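Long-range contacts in MdbA protein (Corynebacterium matruchotii ATCC 14266, PDB 6BO0), which is a thiol-disulfide oxidoreductase of the DsbA family that probably introduces disulfide bonds into proteins exported across the cell membrane: residues 55-66 / 192-200; 103-112 / 135-145. One frame throughout, in Å; residues are numbered along the deposited sequence. Where two conformers were deposited one is given.

Interaction 1: residues 55-66 / 192-200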
loop_
_atom_site.group_PDB
_atom_site.type_symbol
_atom_site.label_atom_id
_atom_site.label_comp_id
_atom_site.label_asym_id
_atom_site.label_seq_id
_atom_site.Cartn_x
_atom_site.Cartn_y
_atom_site.Cartn_z
ATOM N N LEU A 55 -8.136 -7.528 -4.997
ATOM C CA LEU A 55 -8.933 -6.566 -4.276
ATOM C C LEU A 55 -8.594 -5.154 -4.726
ATOM O O LEU A 55 -9.478 -4.328 -4.933
ATOM C CB LEU A 55 -8.735 -6.725 -2.774
ATOM C CG LEU A 55 -9.511 -5.706 -1.926
ATOM C CD1 LEU A 55 -11.029 -5.836 -2.122
ATOM C CD2 LEU A 55 -9.154 -5.835 -0.454
ATOM N N ALA A 56 -7.309 -4.850 -4.861
ATOM C CA ALA A 56 -6.889 -3.541 -5.324
ATOM C C ALA A 56 -7.438 -3.221 -6.695
ATOM O O ALA A 56 -7.948 -2.121 -6.936
ATOM C CB ALA A 56 -5.365 -3.443 -5.289
ATOM N N LYS A 57 -7.368 -4.192 -7.597
ATOM C CA LYS A 57 -7.875 -3.969 -8.949
ATOM C C LYS A 57 -9.381 -3.685 -8.914
ATOM O O LYS A 57 -9.892 -2.854 -9.652
ATOM C CB LYS A 57 -7.606 -5.243 -9.780
ATOM C CG LYS A 57 -8.163 -5.248 -11.185
ATOM C CD LYS A 57 -7.668 -6.456 -11.975
ATOM C CE LYS A 57 -8.462 -7.716 -11.634
ATOM N NZ LYS A 57 -7.739 -8.942 -12.057
ATOM N N GLU A 58 -10.093 -4.394 -8.046
ATOM C CA GLU A 58 -11.559 -4.271 -7.959
ATOM C C GLU A 58 -12.032 -2.972 -7.341
ATOM O O GLU A 58 -13.095 -2.469 -7.691
ATOM C CB GLU A 58 -12.158 -5.437 -7.163
ATOM C CG GLU A 58 -12.152 -6.765 -7.910
ATOM C CD GLU A 58 -12.797 -6.662 -9.283
ATOM O OE1 GLU A 58 -13.889 -6.063 -9.365
ATOM O OE2 GLU A 58 -12.233 -7.172 -10.287
ATOM N N THR A 59 -11.264 -2.435 -6.402
ATOM C CA THR A 59 -11.735 -1.349 -5.578
ATOM C C THR A 59 -10.966 -0.042 -5.673
ATOM O O THR A 59 -11.405 0.941 -5.102
ATOM C CB THR A 59 -11.728 -1.754 -4.075
ATOM O OG1 THR A 59 -10.396 -2.086 -3.656
ATOM C CG2 THR A 59 -12.671 -2.908 -3.836
ATOM N N ASP A 60 -9.808 -0.017 -6.312
ATOM C CA ASP A 60 -8.951 1.162 -6.163
ATOM C C ASP A 60 -9.647 2.448 -6.662
ATOM O O ASP A 60 -9.537 3.469 -6.013
ATOM C CB ASP A 60 -7.594 0.968 -6.854
ATOM C CG ASP A 60 -6.454 0.301 -5.943
ATOM O OD1 ASP A 60 -6.612 0.009 -4.738
ATOM O OD2 ASP A 60 -5.311 0.104 -6.480
ATOM N N ALA A 61 -10.362 2.386 -7.777
ATOM C CA ALA A 61 -10.983 3.614 -8.313
ATOM C C ALA A 61 -12.071 4.144 -7.375
ATOM O O ALA A 61 -12.106 5.344 -7.054
ATOM C CB ALA A 61 -11.564 3.377 -9.685
ATOM N N ASP A 62 -12.911 3.232 -6.861
ATOM C CA ASP A 62 -13.969 3.645 -5.965
ATOM C C ASP A 62 -13.371 4.143 -4.652
ATOM O O ASP A 62 -13.830 5.132 -4.078
ATOM C CB ASP A 62 -14.968 2.518 -5.729
ATOM C CG ASP A 62 -15.872 2.257 -6.935
ATOM O OD1 ASP A 62 -16.005 3.117 -7.855
ATOM O OD2 ASP A 62 -16.483 1.176 -6.934
ATOM N N MET A 63 -12.332 3.451 -4.186
ATOM C CA MET A 63 -11.639 3.869 -2.960
ATOM C C MET A 63 -11.062 5.287 -3.118
ATOM O O MET A 63 -11.158 6.123 -2.202
ATOM C CB MET A 63 -10.567 2.838 -2.616
ATOM C CG MET A 63 -9.693 3.257 -1.465
ATOM S SD MET A 63 -8.626 1.957 -0.840
ATOM C CE MET A 63 -7.375 1.895 -2.089
ATOM N N LYS A 64 -10.373 5.514 -4.230
ATOM C CA LYS A 64 -9.736 6.813 -4.456
ATOM C C LYS A 64 -10.739 7.971 -4.358
ATOM O O LYS A 64 -10.503 8.992 -3.707
ATOM C CB LYS A 64 -9.073 6.826 -5.810
ATOM C CG LYS A 64 -8.243 8.044 -6.097
ATOM C CD LYS A 64 -7.579 7.866 -7.452
ATOM C CE LYS A 64 -6.835 9.088 -7.899
ATOM N NZ LYS A 64 -7.732 10.150 -8.440
ATOM N N LYS A 65 -11.899 7.772 -4.951
ATOM C CA LYS A 65 -12.920 8.804 -4.916
ATOM C C LYS A 65 -13.461 9.036 -3.509
ATOM O O LYS A 65 -13.638 10.183 -3.085
ATOM C CB LYS A 65 -14.053 8.466 -5.864
ATOM C CG LYS A 65 -15.143 9.546 -5.864
ATOM C CD LYS A 65 -16.074 9.491 -7.066
ATOM C CE LYS A 65 -17.248 10.458 -6.919
ATOM N NZ LYS A 65 -16.823 11.861 -6.693
ATOM N N LEU A 66 -13.728 7.948 -2.786
ATOM C CA LEU A 66 -14.187 8.081 -1.419
ATOM C C LEU A 66 -13.173 8.851 -0.568
ATOM O O LEU A 66 -13.556 9.658 0.274
ATOM C CB LEU A 66 -14.493 6.713 -0.809
ATOM C CG LEU A 66 -15.678 5.957 -1.413
ATOM C CD1 LEU A 66 -15.710 4.574 -0.822
ATOM C CD2 LEU A 66 -16.998 6.680 -1.188
ATOM N N ASN A 192 -15.064 -8.309 0.869
ATOM C CA ASN A 192 -14.166 -7.173 0.725
ATOM C C ASN A 192 -14.269 -6.484 -0.603
ATOM O O ASN A 192 -14.073 -5.294 -0.685
ATOM C CB ASN A 192 -12.713 -7.634 0.866
ATOM C CG ASN A 192 -12.387 -8.033 2.239
ATOM O OD1 ASN A 192 -11.540 -8.904 2.474
ATOM N ND2 ASN A 192 -13.130 -7.471 3.190
ATOM N N ALA A 193 -14.541 -7.273 -1.651
ATOM C CA ALA A 193 -14.528 -6.779 -3.020
ATOM C C ALA A 193 -15.540 -5.674 -3.245
ATOM O O ALA A 193 -15.375 -4.904 -4.197
ATOM C CB ALA A 193 -14.788 -7.924 -3.989
ATOM N N THR A 194 -16.583 -5.596 -2.400
ATOM C CA THR A 194 -17.609 -4.575 -2.541
ATOM C C THR A 194 -17.620 -3.607 -1.357
ATOM O O THR A 194 -18.607 -2.899 -1.145
ATOM C CB THR A 194 -19.007 -5.215 -2.748
ATOM O OG1 THR A 194 -19.364 -5.934 -1.568
ATOM C CG2 THR A 194 -19.038 -6.178 -3.946
ATOM N N TRP A 195 -16.523 -3.514 -0.595
ATOM C CA TRP A 195 -16.574 -2.630 0.564
ATOM C C TRP A 195 -16.916 -1.175 0.234
ATOM O O TRP A 195 -17.609 -0.544 1.013
ATOM C CB TRP A 195 -15.323 -2.747 1.458
ATOM C CG TRP A 195 -14.096 -2.004 0.995
ATOM C CD1 TRP A 195 -12.995 -2.542 0.398
ATOM C CD2 TRP A 195 -13.834 -0.589 1.094
ATOM N NE1 TRP A 195 -12.074 -1.586 0.130
ATOM C CE2 TRP A 195 -12.565 -0.367 0.531
ATOM C CE3 TRP A 195 -14.539 0.510 1.599
ATOM C CZ2 TRP A 195 -11.999 0.910 0.465
ATOM C CZ3 TRP A 195 -13.996 1.754 1.515
ATOM C CH2 TRP A 195 -12.735 1.957 0.957
ATOM N N PRO A 196 -16.465 -0.633 -0.919
ATOM C CA PRO A 196 -16.802 0.768 -1.163
ATOM C C PRO A 196 -18.323 1.010 -1.216
ATOM O O PRO A 196 -18.781 2.083 -0.834
ATOM C CB PRO A 196 -16.113 1.058 -2.496
ATOM C CG PRO A 196 -14.889 0.178 -2.436
ATOM C CD PRO A 196 -15.483 -1.108 -1.911
ATOM N N SER A 197 -19.081 0.005 -1.637
ATOM C CA SER A 197 -20.529 0.124 -1.706
ATOM C C SER A 197 -21.187 0.220 -0.328
ATOM O O SER A 197 -22.381 0.487 -0.241
ATOM C CB SER A 197 -21.137 -1.038 -2.505
ATOM O OG SER A 197 -21.090 -2.263 -1.820
ATOM N N GLN A 198 -20.447 -0.030 0.739
ATOM C CA GLN A 198 -20.978 0.198 2.107
ATOM C C GLN A 198 -20.963 1.631 2.534
ATOM O O GLN A 198 -21.580 1.974 3.533
ATOM C CB GLN A 198 -20.153 -0.574 3.099
ATOM C CG GLN A 198 -20.109 -2.021 2.742
ATOM C CD GLN A 198 -20.473 -2.959 3.820
ATOM O OE1 GLN A 198 -20.868 -2.577 4.940
ATOM N NE2 GLN A 198 -20.344 -4.214 3.506
ATOM N N ILE A 199 -20.256 2.477 1.790
ATOM C CA ILE A 199 -20.037 3.843 2.184
ATOM C C ILE A 199 -20.978 4.745 1.395
ATOM O O ILE A 199 -20.885 4.839 0.173
ATOM C CB ILE A 199 -18.584 4.274 1.862
ATOM C CG1 ILE A 199 -17.559 3.291 2.411
ATOM C CG2 ILE A 199 -18.329 5.702 2.372
ATOM C CD1 ILE A 199 -17.511 3.217 3.909
ATOM N N LYS A 200 -21.912 5.384 2.079
ATOM C CA LYS A 200 -22.884 6.259 1.449
ATOM C C LYS A 200 -22.656 7.712 1.803
ATOM O O LYS A 200 -22.021 8.045 2.815
ATOM C CB LYS A 200 -24.305 5.866 1.859
ATOM C CG LYS A 200 -24.653 4.404 1.698
ATOM C CD LYS A 200 -24.587 3.922 0.255
ATOM C CE LYS A 200 -24.772 2.416 0.186
ATOM N NZ LYS A 200 -24.526 1.928 -1.209
ATOM O OXT LYS A 200 -23.197 8.574 1.096
HETATM O O HOH W 1 -9.502 -1.369 -1.263
#

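Interaction 2: residues 103-112 / 135-145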
loop_
_atom_site.group_PDB
_atom_site.type_symbol
_atom_site.label_atom_id
_atom_site.label_comp_id
_atom_site.label_asym_id
_atom_site.label_seq_id
_atom_site.Cartn_x
_atom_site.Cartn_y
_atom_site.Cartn_z
ATOM N N ASP A 103 8.082 9.622 2.974
ATOM C CA ASP A 103 8.940 10.739 2.523
ATOM C C ASP A 103 8.508 11.448 1.277
ATOM O O ASP A 103 9.117 12.463 0.909
ATOM C CB ASP A 103 10.324 10.254 2.132
ATOM C CG ASP A 103 11.158 9.889 3.267
ATOM O OD1 ASP A 103 10.690 9.758 4.406
ATOM O OD2 ASP A 103 12.380 9.717 3.010
ATOM N N ASP A 104 7.526 10.932 0.576
ATOM C CA ASP A 104 7.231 11.392 -0.742
ATOM C C ASP A 104 5.744 11.726 -0.866
ATOM O O ASP A 104 5.055 11.881 0.138
ATOM C CB ASP A 104 7.736 10.377 -1.784
ATOM C CG ASP A 104 8.295 11.037 -3.036
ATOM O OD1 ASP A 104 7.506 11.670 -3.780
ATOM O OD2 ASP A 104 9.512 10.934 -3.270
ATOM N N SER A 105 5.276 11.926 -2.084
ATOM C CA SER A 105 3.936 12.442 -2.292
ATOM C C SER A 105 2.893 11.317 -2.337
ATOM O O SER A 105 3.168 10.153 -2.666
ATOM C CB SER A 105 3.839 13.241 -3.596
ATOM O OG SER A 105 3.966 12.374 -4.709
ATOM N N ALA A 106 1.669 11.699 -2.014
ATOM C CA ALA A 106 0.534 10.807 -2.120
ATOM C C ALA A 106 0.378 10.266 -3.528
ATOM O O ALA A 106 0.060 9.076 -3.735
ATOM C CB ALA A 106 -0.748 11.520 -1.688
ATOM N N GLN A 107 0.660 11.105 -4.522
ATOM C CA GLN A 107 0.489 10.692 -5.888
ATOM C C GLN A 107 1.496 9.572 -6.265
ATOM O O GLN A 107 1.149 8.575 -6.931
ATOM C CB GLN A 107 0.619 11.879 -6.816
ATOM C CG GLN A 107 0.354 11.514 -8.235
ATOM C CD GLN A 107 0.085 12.742 -9.056
ATOM O OE1 GLN A 107 0.798 13.024 -10.004
ATOM N NE2 GLN A 107 -0.920 13.514 -8.662
ATOM N N VAL A 108 2.758 9.770 -5.906
ATOM C CA VAL A 108 3.770 8.762 -6.206
ATOM C C VAL A 108 3.464 7.484 -5.429
ATOM O O VAL A 108 3.565 6.377 -5.973
ATOM C CB VAL A 108 5.179 9.314 -5.925
ATOM C CG1 VAL A 108 6.229 8.234 -6.137
ATOM C CG2 VAL A 108 5.483 10.482 -6.820
ATOM N N TYR A 109 3.066 7.625 -4.169
ATOM C CA TYR A 109 2.694 6.462 -3.372
ATOM C C TYR A 109 1.567 5.665 -4.038
ATOM O O TYR A 109 1.645 4.443 -4.180
ATOM C CB TYR A 109 2.285 6.875 -1.953
ATOM C CG TYR A 109 1.761 5.687 -1.184
ATOM C CD1 TYR A 109 2.606 4.694 -0.721
ATOM C CD2 TYR A 109 0.411 5.509 -0.988
ATOM C CE1 TYR A 109 2.122 3.570 -0.060
ATOM C CE2 TYR A 109 -0.092 4.381 -0.350
ATOM C CZ TYR A 109 0.761 3.425 0.119
ATOM O OH TYR A 109 0.236 2.326 0.749
ATOM N N TRP A 110 0.500 6.365 -4.408
ATOM C CA TRP A 110 -0.658 5.710 -4.988
ATOM C C TRP A 110 -0.293 4.945 -6.255
ATOM O O TRP A 110 -0.669 3.778 -6.436
ATOM C CB TRP A 110 -1.725 6.768 -5.291
ATOM C CG TRP A 110 -2.950 6.208 -5.886
ATOM C CD1 TRP A 110 -3.247 6.093 -7.216
ATOM C CD2 TRP A 110 -4.037 5.618 -5.193
ATOM N NE1 TRP A 110 -4.461 5.482 -7.393
ATOM C CE2 TRP A 110 -4.968 5.185 -6.161
ATOM C CE3 TRP A 110 -4.330 5.425 -3.851
ATOM C CZ2 TRP A 110 -6.152 4.567 -5.812
ATOM C CZ3 TRP A 110 -5.518 4.813 -3.520
ATOM C CH2 TRP A 110 -6.403 4.400 -4.492
ATOM N N ASN A 111 0.435 5.608 -7.140
ATOM C CA ASN A 111 0.829 4.971 -8.384
ATOM C C ASN A 111 1.807 3.806 -8.177
ATOM O O ASN A 111 1.718 2.782 -8.859
ATOM C CB ASN A 111 1.379 5.991 -9.378
ATOM C CG ASN A 111 0.298 6.852 -9.974
ATOM O OD1 ASN A 111 -0.688 6.333 -10.479
ATOM N ND2 ASN A 111 0.455 8.164 -9.893
ATOM N N PHE A 112 2.715 3.941 -7.211
ATOM C CA PHE A 112 3.659 2.872 -6.904
ATOM C C PHE A 112 2.938 1.661 -6.318
ATOM O O PHE A 112 3.224 0.524 -6.695
ATOM C CB PHE A 112 4.744 3.391 -5.973
ATOM C CG PHE A 112 5.943 2.494 -5.856
ATOM C CD1 PHE A 112 6.952 2.553 -6.784
ATOM C CD2 PHE A 112 6.072 1.609 -4.804
ATOM C CE1 PHE A 112 8.076 1.753 -6.673
ATOM C CE2 PHE A 112 7.215 0.831 -4.664
ATOM C CZ PHE A 112 8.200 0.904 -5.619
ATOM N N MET A 135 12.246 1.849 -10.234
ATOM C CA MET A 135 10.819 1.965 -10.574
ATOM C C MET A 135 10.186 3.218 -9.937
ATOM O O MET A 135 9.400 3.932 -10.552
ATOM C CB MET A 135 10.081 0.679 -10.151
ATOM C CG MET A 135 10.549 -0.557 -10.911
ATOM S SD MET A 135 10.082 -2.079 -10.077
ATOM C CE MET A 135 8.821 -2.694 -11.143
ATOM N N ALA A 136 10.577 3.466 -8.694
ATOM C CA ALA A 136 10.109 4.649 -7.985
ATOM C C ALA A 136 10.535 5.920 -8.705
ATOM O O ALA A 136 9.751 6.877 -8.826
ATOM C CB ALA A 136 10.605 4.641 -6.534
ATOM N N LYS A 137 11.780 5.942 -9.201
ATOM C CA LYS A 137 12.259 7.100 -9.956
ATOM C C LYS A 137 11.399 7.328 -11.206
ATOM O O LYS A 137 10.994 8.459 -11.490
ATOM C CB LYS A 137 13.718 6.922 -10.329
ATOM C CG LYS A 137 14.326 8.133 -11.036
ATOM C CD LYS A 137 15.807 7.947 -11.296
ATOM C CE LYS A 137 16.406 9.171 -11.977
ATOM N NZ LYS A 137 16.366 10.373 -11.108
ATOM N N ILE A 138 11.114 6.257 -11.933
ATOM C CA ILE A 138 10.300 6.346 -13.134
ATOM C C ILE A 138 8.901 6.919 -12.803
ATOM O O ILE A 138 8.328 7.683 -13.593
ATOM C CB ILE A 138 10.216 4.961 -13.825
ATOM C CG1 ILE A 138 11.590 4.573 -14.427
ATOM C CG2 ILE A 138 9.164 4.954 -14.930
ATOM C CD1 ILE A 138 11.744 3.101 -14.767
ATOM N N LEU A 139 8.373 6.566 -11.627
ATOM C CA LEU A 139 7.050 7.029 -11.188
ATOM C C LEU A 139 7.081 8.363 -10.450
ATOM O O LEU A 139 6.076 8.767 -9.891
ATOM C CB LEU A 139 6.354 5.960 -10.365
ATOM C CG LEU A 139 6.031 4.704 -11.176
ATOM C CD1 LEU A 139 5.189 3.778 -10.287
ATOM C CD2 LEU A 139 5.318 4.967 -12.481
ATOM N N GLY A 140 8.208 9.057 -10.477
ATOM C CA GLY A 140 8.247 10.432 -10.027
ATOM C C GLY A 140 8.766 10.693 -8.633
ATOM O O GLY A 140 8.675 11.822 -8.157
ATOM N N ALA A 141 9.341 9.687 -7.969
ATOM C CA ALA A 141 9.835 9.894 -6.604
ATOM C C ALA A 141 10.993 10.897 -6.575
ATOM O O ALA A 141 11.779 10.984 -7.516
ATOM C CB ALA A 141 10.275 8.575 -6.002
ATOM N N LYS A 142 11.119 11.589 -5.447
ATOM C CA LYS A 142 12.240 12.478 -5.188
ATOM C C LYS A 142 13.558 11.709 -5.203
ATOM O O LYS A 142 13.600 10.517 -4.880
ATOM C CB LYS A 142 12.086 13.144 -3.825
ATOM C CG LYS A 142 10.934 14.147 -3.723
ATOM C CD LYS A 142 10.882 14.852 -2.363
ATOM C CE LYS A 142 10.337 13.958 -1.245
ATOM N NZ LYS A 142 10.216 14.604 0.106
ATOM N N ASP A 143 14.642 12.410 -5.527
ATOM C CA ASP A 143 15.969 11.811 -5.551
ATOM C C ASP A 143 16.297 11.129 -4.233
ATOM O O ASP A 143 16.847 10.020 -4.212
ATOM C CB ASP A 143 17.020 12.893 -5.881
ATOM C CG ASP A 143 16.819 13.559 -7.229
ATOM O OD1 ASP A 143 16.181 12.985 -8.114
ATOM O OD2 ASP A 143 17.374 14.670 -7.396
ATOM N N GLU A 144 16.020 11.797 -3.115
ATOM C CA GLU A 144 16.353 11.233 -1.813
ATOM C C GLU A 144 15.517 9.984 -1.501
ATOM O O GLU A 144 15.993 9.063 -0.824
ATOM C CB GLU A 144 16.161 12.304 -0.737
ATOM C CG GLU A 144 16.537 11.876 0.661
ATOM C CD GLU A 144 18.015 11.623 0.901
ATOM O OE1 GLU A 144 18.880 11.804 -0.012
ATOM O OE2 GLU A 144 18.322 11.195 2.035
ATOM N N THR A 145 14.273 9.976 -1.980
ATOM C CA THR A 145 13.415 8.799 -1.785
ATOM C C THR A 145 13.989 7.591 -2.512
ATOM O O THR A 145 14.039 6.497 -1.975
ATOM C CB THR A 145 12.004 9.089 -2.257
ATOM O OG1 THR A 145 11.509 10.222 -1.538
ATOM C CG2 THR A 145 11.065 7.902 -2.109
HETATM O O HOH W 2 13.149 11.157 0.655
HETATM O O HOH W 3 7.968 13.261 -5.921
HETATM O O HOH W 4 3.416 8.933 -10.032
#

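Interaction 1: residues 55-66 / 192-200
Pro196 and the indole of Trp195 pack against one flank of the helix that carries residues 55-66, between Thr59 and Leu66. The close-packed side is apolar. Met63 SD lies at the edge of the indole, in its plane, 3.8 Å from Trp195 CZ2, a Met-aromatic contact. Leu66 sends CD1 onto Pro196 CB at 3.9 Å, crossing the proline at about a right angle, while its CD2 meets Ile199 CG2. Behind this layer Trp195 rests on Val41, Val182 and Ile43, and Met63 also touches Ile43, so tail and helix cover the same face of the thioredoxin-fold sheet. At the other end Leu55 CD1 reaches Asn192 O at 3.4 Å. Thr59 divides its two branches: CG2 approaches Ala193 O, and OG1, set between the backbone N and carbonyl carbon (chi1 60°), donates to Leu55 O at 2.7 Å from above the carbonyl plane. Toward solvent, Glu58 beside Ala193 is the loose edge; Asp62, though exposed, still sets its CB tightly on Pro196. Between helix and tail the grip is thus mainly apolar, with one water donating to Thr59 OG1 and satisfying the indole N-H at 2.9 Å from Trp195 NE1.

Interaction 2: residues 103-112 / 135-145
Asp104 reaches across to the turn at 141-142 and the first turn of helix 143-151. Its CB passes 3.8 Å from Thr145 OG1, and from CG the carboxylate divides its work. OD2 takes Lys142 N on its syn lone pair at 2.8 Å (N-H...O 161°) and the Thr145 hydroxyl on its anti lone pair at 2.7 Å. OD1 turns back to its own chain, accepting from Ser105 N on its anti lone pair, and a water links it to Gly140 O. Four donors, the water included, thus fix the rotation of the carboxylate. On the neighbouring residue, a water joins Asp103 OD2 to Thr145 OG1; that carboxylate also pairs with Lys148. Between these polar bonds and the apolar end, helix 129-138 finishes in a Schellman motif, with Gly140 at positive phi as the C-prime residue and Ala141 N bonded to Ala136 O. Val108 leans on this turn, its CG2 3.6 Å from Leu139 O. Ser105 is the N-cap of Val108's helix, its OG accepting from Val108 N. Further along, Phe112, its CG anti to the backbone N (chi1 -166°), extends its ring so that Ala136 N lies at the edge, 3.6 Å from CE1. The side chains of Leu139 and Phe112 cross at about a right angle, Leu139 CD1 coming 3.8 Å from Phe112 CA, and the ring also touches Ala96 and Ile100 of helix 89-103.

Overall arrangement
The two contacts lie in different parts of one chain, their centres about 23 Å apart. Interaction 1, beside the mixed sheet, joins helix 51-68, which follows strand 39-45, to the C-terminal tail beyond strand 187-188. Interaction 2 lies in the helical part, joining the end of helix 89-103, its link to helix 106-118 and that helix to the end of helix 129-138, the turn after it and the start of helix 143-151; along the chain it is nested within the loop closed by interaction 1. The two meet at Trp110, whose ring packs on Asp60, Met63 and Lys64. This matches the DsbA plan, a helical domain inserted into a thioredoxin fold, with helices 51-68 and 106-118 in contact between the two parts.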